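Local coordinates for protein FkbI (Streptomyces hygroscopicus, PDB 1R2J), which is an FAD-containing acyl-ACP dehydrogenase of the FK520 polyketide pathway, probably oxidising an acyl intermediate on the way to the methoxymalonyl extender unit, at residues 76-81 against 99-104; 91-96 against 206-211; 227-232 against 345-350; 299-304 against 351-356. One frame throughout, in Å; residues are numbered along the deposited sequence.

Overall arrangement
All four contacts are buried, but they lie at different depths in the acyl-CoA dehydrogenase fold. Contact 3 is the most central, its centre about 7 Å from the centre of the chain, and contact 2 the most peripheral, its centre about 23 Å away. Contacts 1 and 2 share helix 91-100: one joins it to its helical neighbour 69-88, the other to a loop beside the beta strands, and in each a glutamine carries the polar part. Contacts 3 and 4 belong to the C-terminal helical region, pair apolar side chains across their segments and adjoin in sequence at 345-356, a run that also reaches FAD. Contact 1 meets contact 3 through Met80 and Glu347.

Contact 1: 76-81 against 99-104; sequences TSQGMA and KELTSG
Gln78 and Leu101 bring helix 69-88 against the end of helix 91-100, two consecutive helices of the N-terminal helical domain of the acyl-CoA dehydrogenase fold. Their side chains slant across one another instead of running alongside. Gln78 leaves its helix sidelong, and a first torsion displaced from a staggered value (chi1 -96°), followed by a bend at chi2, carries its amide toward the turn that follows Glu100. There both heteroatoms of the amide lie near one methyl of Leu101: OE1 is 3.9 Å from Leu101 CD2, and NE2 lies 4.1 Å from the same CD2. NE2 also comes within 3.5 Å of the backbone oxygen Leu101 O. The firm polar partner of this amide is elsewhere, since OE1 accepts a hydrogen bond from Ala107 N just beyond the second segment.

Leu101 points toward the other helix and divides its branches between two neighbours. While CD2 faces the glutamine, CD1 is directed to Ala81, where it lies 4.4 Å from the backbone carbon Ala81 C. Ala107 and Cys40 also touch Leu101, and Ala81 continues the apolar surface onto Val109, an FAD-binding residue. From Leu101 onward the chain has left its helix, and a side chain bridges the turn: Ser103 OG donates to Lys99 O at 2.6 Å, from 32° outside the carbonyl plane.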
# COMPACT_ATOMS: atom_id res chain seq x y z
N THR A 76 1.42 3.30 2.34
CA THR A 76 1.34 1.88 2.66
C THR A 76 2.75 1.28 2.77
O THR A 76 3.02 0.50 3.68
CB THR A 76 0.48 1.08 1.61
OG1 THR A 76 1.19 0.95 0.38
CG2 THR A 76 -0.83 1.81 1.33
N SER A 77 3.64 1.66 1.86
CA SER A 77 5.01 1.15 1.88
C SER A 77 5.72 1.65 3.14
O SER A 77 6.39 0.89 3.83
CB SER A 77 5.77 1.60 0.64
OG SER A 77 5.20 1.03 -0.53
N GLN A 78 5.57 2.94 3.41
CA GLN A 78 6.16 3.56 4.59
C GLN A 78 5.67 2.85 5.83
O GLN A 78 6.46 2.39 6.66
CB GLN A 78 5.75 5.03 4.69
CG GLN A 78 6.73 6.03 4.11
CD GLN A 78 8.09 5.99 4.79
OE1 GLN A 78 8.92 5.16 4.44
NE2 GLN A 78 8.30 6.87 5.76
N GLY A 79 4.35 2.76 5.95
CA GLY A 79 3.73 2.13 7.10
C GLY A 79 4.08 0.67 7.27
O GLY A 79 4.25 0.20 8.40
N MET A 80 4.20 -0.04 6.15
CA MET A 80 4.53 -1.45 6.18
C MET A 80 5.96 -1.64 6.65
O MET A 80 6.25 -2.55 7.42
CB MET A 80 4.33 -2.08 4.80
CG MET A 80 4.56 -3.59 4.78
SD MET A 80 3.68 -4.46 3.45
CE MET A 80 4.67 -4.04 2.05
N ALA A 81 6.86 -0.78 6.18
CA ALA A 81 8.27 -0.87 6.57
C ALA A 81 8.40 -0.61 8.06
O ALA A 81 9.11 -1.34 8.76
CB ALA A 81 9.09 0.15 5.79
N LYS A 99 12.61 6.29 14.09
CA LYS A 99 12.78 7.74 14.22
C LYS A 99 13.12 8.37 12.87
O LYS A 99 12.73 9.50 12.59
CB LYS A 99 13.89 8.06 15.23
CG LYS A 99 15.30 7.94 14.65
CD LYS A 99 15.90 9.31 14.32
CE LYS A 99 16.05 10.20 15.56
NZ LYS A 99 16.64 11.54 15.25
N GLU A 100 13.84 7.63 12.03
CA GLU A 100 14.19 8.15 10.72
C GLU A 100 12.97 8.17 9.79
O GLU A 100 12.86 9.05 8.93
CB GLU A 100 15.31 7.30 10.09
CG GLU A 100 16.60 7.33 10.88
CD GLU A 100 17.79 6.87 10.07
OE1 GLU A 100 18.84 6.55 10.67
OE2 GLU A 100 17.68 6.83 8.82
N LEU A 101 12.07 7.22 9.97
CA LEU A 101 10.87 7.15 9.14
C LEU A 101 9.82 8.18 9.55
O LEU A 101 8.72 8.23 8.98
CB LEU A 101 10.25 5.74 9.21
CG LEU A 101 11.11 4.57 8.71
CD1 LEU A 101 10.32 3.28 8.84
CD2 LEU A 101 11.51 4.80 7.27
N THR A 102 10.16 9.00 10.53
CA THR A 102 9.25 10.03 11.00
C THR A 102 10.06 11.33 11.26
O THR A 102 9.70 12.13 12.10
CB THR A 102 8.55 9.58 12.30
OG1 THR A 102 9.49 9.59 13.37
CG2 THR A 102 7.98 8.21 12.15
N SER A 103 11.16 11.46 10.52
CA SER A 103 12.02 12.61 10.52
C SER A 103 12.30 12.89 9.02
O SER A 103 13.25 13.62 8.69
CB SER A 103 13.40 12.36 11.16
OG SER A 103 13.27 12.01 12.49
N GLY A 104 11.56 12.19 8.15
CA GLY A 104 11.63 12.36 6.71
C GLY A 104 12.73 11.60 5.99
O GLY A 104 12.90 10.40 6.19

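Contact 2: 91-96 against 206-211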
# COMPACT_ATOMS: atom_id res chain seq x y z
N ALA A 91 15.15 -3.47 20.37
CA ALA A 91 15.04 -2.16 20.99
C ALA A 91 15.88 -1.11 20.25
O ALA A 91 15.40 -0.02 19.96
CB ALA A 91 15.47 -2.23 22.45
N GLY A 92 17.13 -1.46 19.96
CA GLY A 92 18.01 -0.53 19.27
C GLY A 92 17.62 -0.33 17.82
O GLY A 92 17.75 0.77 17.28
N GLN A 93 17.15 -1.40 17.19
CA GLN A 93 16.74 -1.35 15.79
C GLN A 93 15.49 -0.50 15.61
O GLN A 93 15.43 0.37 14.75
CB GLN A 93 16.51 -2.76 15.27
CG GLN A 93 17.80 -3.43 14.82
CD GLN A 93 17.65 -4.91 14.58
OE1 GLN A 93 18.50 -5.53 13.94
NE2 GLN A 93 16.57 -5.50 15.10
N ARG A 94 14.48 -0.76 16.44
CA ARG A 94 13.25 0.02 16.35
C ARG A 94 13.54 1.49 16.67
O ARG A 94 12.99 2.39 16.03
CB ARG A 94 12.19 -0.53 17.31
CG ARG A 94 12.53 -0.34 18.79
CD ARG A 94 11.33 -0.67 19.67
NE ARG A 94 10.85 -2.03 19.48
CZ ARG A 94 11.22 -3.07 20.22
NH1 ARG A 94 12.08 -2.91 21.22
NH2 ARG A 94 10.72 -4.27 19.98
N ALA A 95 14.40 1.72 17.66
CA ALA A 95 14.75 3.07 18.09
C ALA A 95 15.46 3.88 17.00
O ALA A 95 15.27 5.09 16.90
CB ALA A 95 15.61 3.01 19.34
N THR A 96 16.26 3.20 16.19
CA THR A 96 16.99 3.89 15.13
C THR A 96 16.18 4.11 13.86
O THR A 96 16.06 5.24 13.37
CB THR A 96 18.28 3.11 14.77
OG1 THR A 96 19.05 2.87 15.95
CG2 THR A 96 19.12 3.89 13.77
N VAL A 206 20.29 -6.38 9.90
CA VAL A 206 19.42 -7.55 9.88
C VAL A 206 18.56 -7.59 11.14
O VAL A 206 19.05 -7.85 12.23
CB VAL A 206 20.23 -8.84 9.78
CG1 VAL A 206 19.30 -10.03 9.64
CG2 VAL A 206 21.17 -8.76 8.60
N LEU A 207 17.27 -7.34 10.97
CA LEU A 207 16.34 -7.33 12.09
C LEU A 207 16.40 -8.60 12.92
O LEU A 207 16.61 -9.70 12.40
CB LEU A 207 14.91 -7.11 11.57
CG LEU A 207 14.65 -5.77 10.87
CD1 LEU A 207 13.24 -5.75 10.31
CD2 LEU A 207 14.85 -4.62 11.85
N ALA A 208 16.22 -8.45 14.23
CA ALA A 208 16.24 -9.59 15.15
C ALA A 208 15.01 -10.43 14.86
O ALA A 208 13.98 -9.92 14.44
CB ALA A 208 16.22 -9.10 16.59
N GLY A 209 15.11 -11.73 15.08
CA GLY A 209 13.97 -12.58 14.79
C GLY A 209 13.98 -12.96 13.32
O GLY A 209 13.02 -13.55 12.82
N SER A 210 15.06 -12.61 12.64
CA SER A 210 15.22 -12.94 11.23
C SER A 210 15.60 -14.41 11.11
O SER A 210 16.30 -14.80 10.18
CB SER A 210 16.33 -12.09 10.59
OG SER A 210 15.84 -10.85 10.13
N GLY A 211 15.15 -15.23 12.05
CA GLY A 211 15.48 -16.64 12.01
C GLY A 211 14.27 -17.55 11.88
O GLY A 211 14.41 -18.75 11.66
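Gln93, near the start of helix 91-100, meets Val206, Leu207 and Ala208, where a type II beta turn spans Leu207 to Ser210; the contact joins the N-terminal helices to a loop beside strand 164-169. The glutamine points at the loop, and its chain is extended beyond CG (chi2 168°), which sets the flat amide against the backbone. As modelled, OE1 is 2.9 Å from Val206 O and NE2 is 3.1 Å from Ala208 N, but the amide is probably modelled the wrong way round; turned over, both approaches may be hydrogen bonds. The middle of the group rests on Leu207, with Gln93 CD 3.7 Å from Leu207 CA. A leucine in place of Gln93 would probably leave the backbone carbonyl of Val206 and the N-H of Ala208 without this polar neighbour.

Leu207 departs at an angle to the helix, but with CG beside its own backbone N (chi1 -63°) its CD2 comes back to 3.9 Å from Gln93 CD. Val85 and Leu88 of helix 69-88 also pack on this leucine. Gly209 takes the turn through a positive phi, and the side chain of Ser210 folds back over it, OG donating to Leu207 O at 2.7 Å.

Contact 3: 227-232 against 345-350. With FAD (flavin-adenine dinucleotide), chain B.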
# COMPACT_ATOMS: atom_id res chain seq x y z
N LYS A 227 -4.10 -4.16 5.44
CA LYS A 227 -4.96 -3.24 6.17
C LYS A 227 -4.96 -1.87 5.50
O LYS A 227 -6.00 -1.23 5.36
CB LYS A 227 -4.48 -3.10 7.62
CG LYS A 227 -5.26 -2.06 8.44
CD LYS A 227 -4.81 -2.03 9.91
CE LYS A 227 -3.45 -1.37 10.07
NZ LYS A 227 -2.99 -1.41 11.49
N SER A 228 -3.78 -1.45 5.08
CA SER A 228 -3.61 -0.16 4.43
C SER A 228 -4.25 -0.14 3.05
O SER A 228 -4.91 0.82 2.68
CB SER A 228 -2.12 0.18 4.32
OG SER A 228 -1.93 1.52 3.92
N VAL A 229 -4.06 -1.21 2.29
CA VAL A 229 -4.65 -1.29 0.96
C VAL A 229 -6.17 -1.29 1.09
O VAL A 229 -6.85 -0.65 0.29
CB VAL A 229 -4.21 -2.56 0.20
CG1 VAL A 229 -5.12 -2.79 -1.01
CG2 VAL A 229 -2.76 -2.40 -0.26
N ALA A 230 -6.68 -1.98 2.10
CA ALA A 230 -8.13 -2.05 2.31
C ALA A 230 -8.70 -0.63 2.53
O ALA A 230 -9.69 -0.26 1.92
CB ALA A 230 -8.45 -2.95 3.50
N TRP A 231 -8.05 0.15 3.38
CA TRP A 231 -8.49 1.51 3.64
C TRP A 231 -8.27 2.37 2.40
O TRP A 231 -9.05 3.27 2.11
CB TRP A 231 -7.74 2.12 4.84
CG TRP A 231 -8.28 1.68 6.16
CD1 TRP A 231 -7.67 0.86 7.07
CD2 TRP A 231 -9.54 2.05 6.75
NE1 TRP A 231 -8.47 0.69 8.18
CE2 TRP A 231 -9.62 1.41 8.00
CE3 TRP A 231 -10.61 2.85 6.33
CZ2 TRP A 231 -10.73 1.55 8.85
CZ3 TRP A 231 -11.71 2.99 7.17
CH2 TRP A 231 -11.76 2.34 8.41
N GLY A 232 -7.21 2.07 1.67
CA GLY A 232 -6.94 2.82 0.46
C GLY A 232 -8.09 2.63 -0.51
O GLY A 232 -8.52 3.58 -1.18
N ILE A 345 -5.02 -7.41 -7.46
CA ILE A 345 -3.88 -8.26 -7.74
C ILE A 345 -2.81 -8.30 -6.63
O ILE A 345 -2.27 -9.37 -6.33
CB ILE A 345 -3.21 -7.82 -9.07
CG1 ILE A 345 -4.20 -8.00 -10.23
CG2 ILE A 345 -1.93 -8.62 -9.32
CD1 ILE A 345 -3.87 -7.17 -11.47
N ILE A 346 -2.52 -7.15 -6.01
CA ILE A 346 -1.49 -7.08 -4.96
C ILE A 346 -1.94 -7.37 -3.52
O ILE A 346 -3.13 -7.45 -3.24
CB ILE A 346 -0.79 -5.69 -4.97
CG1 ILE A 346 -1.64 -4.64 -4.23
CG2 ILE A 346 -0.61 -5.24 -6.40
CD1 ILE A 346 -0.93 -3.28 -4.07
N GLU A 347 -0.96 -7.52 -2.63
CA GLU A 347 -1.19 -7.80 -1.21
C GLU A 347 -2.10 -9.02 -1.02
O GLU A 347 -2.99 -9.02 -0.17
CB GLU A 347 -1.82 -6.57 -0.52
CG GLU A 347 -0.92 -5.33 -0.51
CD GLU A 347 0.09 -5.34 0.61
OE1 GLU A 347 0.98 -4.47 0.62
OE2 GLU A 347 -0.01 -6.21 1.51
N GLY A 348 -1.84 -10.06 -1.80
CA GLY A 348 -2.67 -11.25 -1.73
C GLY A 348 -3.79 -11.05 -2.73
O GLY A 348 -4.78 -10.38 -2.45
N SER A 349 -3.62 -11.62 -3.92
CA SER A 349 -4.61 -11.51 -5.00
C SER A 349 -5.98 -12.02 -4.56
O SER A 349 -6.09 -12.78 -3.59
CB SER A 349 -4.16 -12.33 -6.21
OG SER A 349 -4.36 -13.71 -5.96
N SER A 350 -7.01 -11.62 -5.30
CA SER A 350 -8.37 -12.07 -5.00
C SER A 350 -8.38 -13.60 -4.90
O SER A 350 -9.03 -14.16 -4.03
CB SER A 350 -9.33 -11.63 -6.11
OG SER A 350 -9.35 -10.22 -6.22
PA FAD B . 1.33 -14.79 -10.16
O1A FAD B . 1.55 -14.59 -8.74
O2A FAD B . 2.24 -15.00 -11.34
O5B FAD B . 0.04 -14.22 -10.75
C5B FAD B . -0.82 -15.29 -10.76
C4B FAD B . -2.22 -15.10 -11.22
O4B FAD B . -2.53 -16.50 -10.90
C3B FAD B . -2.94 -14.27 -10.21
O3B FAD B . -4.13 -13.81 -10.77
C2B FAD B . -3.17 -15.17 -9.09
O2B FAD B . -4.26 -14.91 -8.16
C1B FAD B . -3.32 -16.57 -9.74
N9A FAD B . -2.80 -17.59 -8.89
C8A FAD B . -1.47 -17.90 -8.49
N7A FAD B . -1.36 -18.91 -7.68
C5A FAD B . -2.66 -19.35 -7.49
C6A FAD B . -3.22 -20.39 -6.75
N6A FAD B . -2.48 -21.23 -6.01
N1A FAD B . -4.59 -20.55 -6.78
C2A FAD B . -5.37 -19.72 -7.51
N3A FAD B . -4.90 -18.65 -8.29
C4A FAD B . -3.49 -18.58 -8.19
N1 FAD B . 5.65 -6.66 -4.33
C2 FAD B . 6.48 -6.37 -3.25
O2 FAD B . 7.19 -7.24 -2.71
N3 FAD B . 6.52 -5.08 -2.76
C4 FAD B . 5.78 -3.98 -3.28
O4 FAD B . 5.89 -2.84 -2.75
C4X FAD B . 4.99 -4.29 -4.36
N5 FAD B . 4.24 -3.17 -4.93
C5X FAD B . 3.43 -3.43 -6.06
C6 FAD B . 2.69 -2.40 -6.70
C7 FAD B . 1.89 -2.59 -7.87
C7M FAD B . 1.13 -1.42 -8.48
C8 FAD B . 1.85 -3.90 -8.44
C8M FAD B . 1.08 -4.24 -9.70
C9 FAD B . 2.54 -4.93 -7.85
C9A FAD B . 3.32 -4.75 -6.65
N10 FAD B . 4.09 -5.83 -5.98
C10 FAD B . 4.93 -5.62 -4.88
C1' FAD B . 3.79 -7.03 -6.64
C2' FAD B . 2.51 -7.79 -5.97
O2' FAD B . 3.19 -8.46 -4.87
C3' FAD B . 2.16 -8.78 -6.93
O3' FAD B . 0.88 -8.42 -7.52
C4' FAD B . 1.94 -10.31 -6.79
O4' FAD B . 2.86 -11.10 -6.10
C5' FAD B . 2.00 -10.54 -8.23
O5' FAD B . 2.60 -11.74 -8.60
P FAD B . 2.83 -11.92 -10.20
O1P FAD B . 3.74 -12.55 -9.36
O2P FAD B . 3.55 -12.71 -11.33
O3P FAD B . 2.07 -13.35 -10.29
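Val229 sets CG2 anti to its carbonyl carbon (chi1 165° for CG1), facing the loop, while Glu347 holds CG anti to its own carbonyl carbon (chi1 -63°), against that methyl; a bend at chi2 turns the carboxylate off. The two side chains cross at a slant, Val229 CG2 standing 3.5 Å from Glu347 CG, so the aliphatic part of the glutamate, not its carboxylate, makes the nearest approach to the helix. Ile346 reaches both ways. A chi1 of 81° puts CG1 between its backbone N and carbonyl carbon, from where CD1 approaches Val229 CG2 at 4.3 Å. Its other branch faces the flavin, and Ile346 CG2 lies 3.5 Å from C8 of the dimethylbenzene ring.

The loop thus lies between helix and cofactor. Ile345 CG2 approaches FAD O3' to 3.3 Å, and Ser349 OG donates to hydroxyl O2B of the adenosine ribose at 2.5 Å. The same serine is the N-cap of helix 350-361, its OG also pairing with Met352 N. Glu347 O is held by Arg226 NE on helix 219-248. Such a loop, following the cofactor from flavin ring to adenosine ribose, forms part of the FAD site of this acyl-CoA dehydrogenase-type fold.

Contact 4: 299-304 against 351-356; sequences ATILAK and EMCRVM. With FAD (flavin-adenine dinucleotide), chain B.
Helices 297-322 and 350-361 of the C-terminal helical domain meet through Ile301, Cys353 and Met356, their segments running roughly antiparallel, at 145°, with axes 10.0 Å apart. Ile301 serves both partners with separate branches. CG2 touches Cys353 SG at 4.0 Å, whereas CD1 reaches Met356 SD, also at 4.0 Å; isoleucine and methionine cross at about a right angle. One turn on, Lys304 lays its methylene chain beside the cysteine, with CD 4.2 Å from Cys353 SG. A bend at chi2 (-89°) takes its amino group past the sulfur to the carbonyls of Met343 and Gly348, which accept hydrogen bonds from NZ.

The other flank of helix 350-361 is turned to FAD. Glu351 OE1 accepts a hydrogen bond from the ribose hydroxyl O2B at 2.7 Å and a weak one from O3B at 3.4 Å, and Met352 SD is 3.9 Å from adenine atom C6A. Were an alanine here instead of Glu351, O2B would probably lose this acceptor, keeping Ser349 OG, and the weak bond from O3B would go. Chemistry thus divides by flank: sulfur and aliphatic carbon join the helices, while the carboxylate gives the ribose a polar grip consistent with its recognition.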
# COMPACT_ATOMS: atom_id res chain seq x y z
N ALA A 299 -9.66 -11.20 9.51
CA ALA A 299 -10.48 -10.01 9.32
C ALA A 299 -9.77 -9.01 8.40
O ALA A 299 -10.41 -8.27 7.66
CB ALA A 299 -10.78 -9.36 10.66
N THR A 300 -8.44 -8.99 8.47
CA THR A 300 -7.65 -8.10 7.63
C THR A 300 -7.62 -8.61 6.19
O THR A 300 -7.72 -7.82 5.25
CB THR A 300 -6.21 -7.97 8.18
OG1 THR A 300 -6.25 -7.29 9.45
CG2 THR A 300 -5.34 -7.17 7.21
N ILE A 301 -7.46 -9.92 6.01
CA ILE A 301 -7.45 -10.49 4.67
C ILE A 301 -8.83 -10.20 4.06
O ILE A 301 -8.96 -9.82 2.89
CB ILE A 301 -7.25 -12.03 4.71
CG1 ILE A 301 -5.81 -12.37 5.15
CG2 ILE A 301 -7.54 -12.63 3.35
CD1 ILE A 301 -5.62 -13.83 5.57
N LEU A 302 -9.85 -10.39 4.88
CA LEU A 302 -11.22 -10.16 4.46
C LEU A 302 -11.44 -8.71 4.02
O LEU A 302 -12.03 -8.46 2.97
CB LEU A 302 -12.17 -10.50 5.61
CG LEU A 302 -13.65 -10.19 5.40
CD1 LEU A 302 -14.19 -11.08 4.32
CD2 LEU A 302 -14.39 -10.42 6.70
N ALA A 303 -10.94 -7.77 4.81
CA ALA A 303 -11.09 -6.35 4.49
C ALA A 303 -10.42 -5.96 3.18
O ALA A 303 -11.00 -5.26 2.35
CB ALA A 303 -10.54 -5.50 5.62
N LYS A 304 -9.19 -6.42 3.00
CA LYS A 304 -8.46 -6.10 1.79
C LYS A 304 -9.20 -6.69 0.59
O LYS A 304 -9.42 -6.00 -0.40
CB LYS A 304 -7.03 -6.66 1.87
CG LYS A 304 -6.17 -6.34 0.65
CD LYS A 304 -6.29 -7.40 -0.42
CE LYS A 304 -5.81 -6.87 -1.77
NZ LYS A 304 -6.22 -7.76 -2.90
N GLU A 351 -7.63 -14.26 -5.78
CA GLU A 351 -7.59 -15.72 -5.75
C GLU A 351 -6.95 -16.24 -4.47
O GLU A 351 -7.47 -17.16 -3.86
CB GLU A 351 -6.83 -16.28 -6.96
CG GLU A 351 -7.57 -16.12 -8.28
CD GLU A 351 -7.77 -14.66 -8.65
OE1 GLU A 351 -6.76 -13.92 -8.58
OE2 GLU A 351 -8.91 -14.27 -8.99
N MET A 352 -5.82 -15.65 -4.07
CA MET A 352 -5.16 -16.08 -2.85
C MET A 352 -6.02 -15.75 -1.63
O MET A 352 -6.04 -16.50 -0.65
CB MET A 352 -3.78 -15.43 -2.73
CG MET A 352 -2.77 -15.93 -3.76
SD MET A 352 -2.77 -17.74 -3.88
CE MET A 352 -1.94 -18.14 -2.36
N CYS A 353 -6.73 -14.62 -1.67
CA CYS A 353 -7.58 -14.26 -0.55
C CYS A 353 -8.70 -15.28 -0.41
O CYS A 353 -9.10 -15.63 0.70
CB CYS A 353 -8.18 -12.86 -0.74
SG CYS A 353 -6.97 -11.54 -0.49
N ARG A 354 -9.20 -15.76 -1.54
CA ARG A 354 -10.26 -16.76 -1.50
C ARG A 354 -9.71 -18.07 -0.94
O ARG A 354 -10.36 -18.70 -0.12
CB ARG A 354 -10.87 -16.98 -2.90
CG ARG A 354 -11.81 -15.84 -3.32
CD ARG A 354 -12.64 -16.17 -4.55
NE ARG A 354 -13.81 -15.30 -4.61
CZ ARG A 354 -13.81 -14.05 -5.06
NH1 ARG A 354 -12.70 -13.50 -5.53
NH2 ARG A 354 -14.92 -13.33 -5.00
N VAL A 355 -8.51 -18.47 -1.34
CA VAL A 355 -7.97 -19.72 -0.80
C VAL A 355 -7.73 -19.58 0.70
O VAL A 355 -8.00 -20.51 1.46
CB VAL A 355 -6.65 -20.18 -1.49
CG1 VAL A 355 -6.79 -20.13 -3.00
CG2 VAL A 355 -5.49 -19.34 -1.01
N MET A 356 -7.23 -18.42 1.14
CA MET A 356 -6.97 -18.24 2.56
C MET A 356 -8.25 -18.16 3.39
O MET A 356 -8.34 -18.76 4.46
CB MET A 356 -6.10 -17.00 2.81
CG MET A 356 -4.71 -17.11 2.19
SD MET A 356 -3.62 -15.76 2.68
CE MET A 356 -4.07 -14.49 1.50
PA FAD B . 1.33 -14.79 -10.16
O1A FAD B . 1.55 -14.59 -8.74
O2A FAD B . 2.24 -15.00 -11.34
O5B FAD B . 0.04 -14.22 -10.75
C5B FAD B . -0.82 -15.29 -10.76
C4B FAD B . -2.22 -15.10 -11.22
O4B FAD B . -2.53 -16.50 -10.90
C3B FAD B . -2.94 -14.27 -10.21
O3B FAD B . -4.13 -13.81 -10.77
C2B FAD B . -3.17 -15.17 -9.09
O2B FAD B . -4.26 -14.91 -8.16
C1B FAD B . -3.32 -16.57 -9.74
N9A FAD B . -2.80 -17.59 -8.89
C8A FAD B . -1.47 -17.90 -8.49
N7A FAD B . -1.36 -18.91 -7.68
C5A FAD B . -2.66 -19.35 -7.49
C6A FAD B . -3.22 -20.39 -6.75
N6A FAD B . -2.48 -21.23 -6.01
N1A FAD B . -4.59 -20.55 -6.78
C2A FAD B . -5.37 -19.72 -7.51
N3A FAD B . -4.90 -18.65 -8.29
C4A FAD B . -3.49 -18.58 -8.19
N1 FAD B . 5.65 -6.66 -4.33
C2 FAD B . 6.48 -6.37 -3.25
O2 FAD B . 7.19 -7.24 -2.71
N3 FAD B . 6.52 -5.08 -2.76
C4 FAD B . 5.78 -3.98 -3.28
O4 FAD B . 5.89 -2.84 -2.75
C4X FAD B . 4.99 -4.29 -4.36
N5 FAD B . 4.24 -3.17 -4.93
C5X FAD B . 3.43 -3.43 -6.06
C6 FAD B . 2.69 -2.40 -6.70
C7 FAD B . 1.89 -2.59 -7.87
C7M FAD B . 1.13 -1.42 -8.48
C8 FAD B . 1.85 -3.90 -8.44
C8M FAD B . 1.08 -4.24 -9.70
C9 FAD B . 2.54 -4.93 -7.85
C9A FAD B . 3.32 -4.75 -6.65
N10 FAD B . 4.09 -5.83 -5.98
C10 FAD B . 4.93 -5.62 -4.88
C1' FAD B . 3.79 -7.03 -6.64
C2' FAD B . 2.51 -7.79 -5.97
O2' FAD B . 3.19 -8.46 -4.87
C3' FAD B . 2.16 -8.78 -6.93
O3' FAD B . 0.88 -8.42 -7.52
C4' FAD B . 1.94 -10.31 -6.79
O4' FAD B . 2.86 -11.10 -6.10
C5' FAD B . 2.00 -10.54 -8.23
O5' FAD B . 2.60 -11.74 -8.60
P FAD B . 2.83 -11.92 -10.20
O1P FAD B . 3.74 -12.55 -9.36
O2P FAD B . 3.55 -12.71 -11.33
O3P FAD B . 2.07 -13.35 -10.29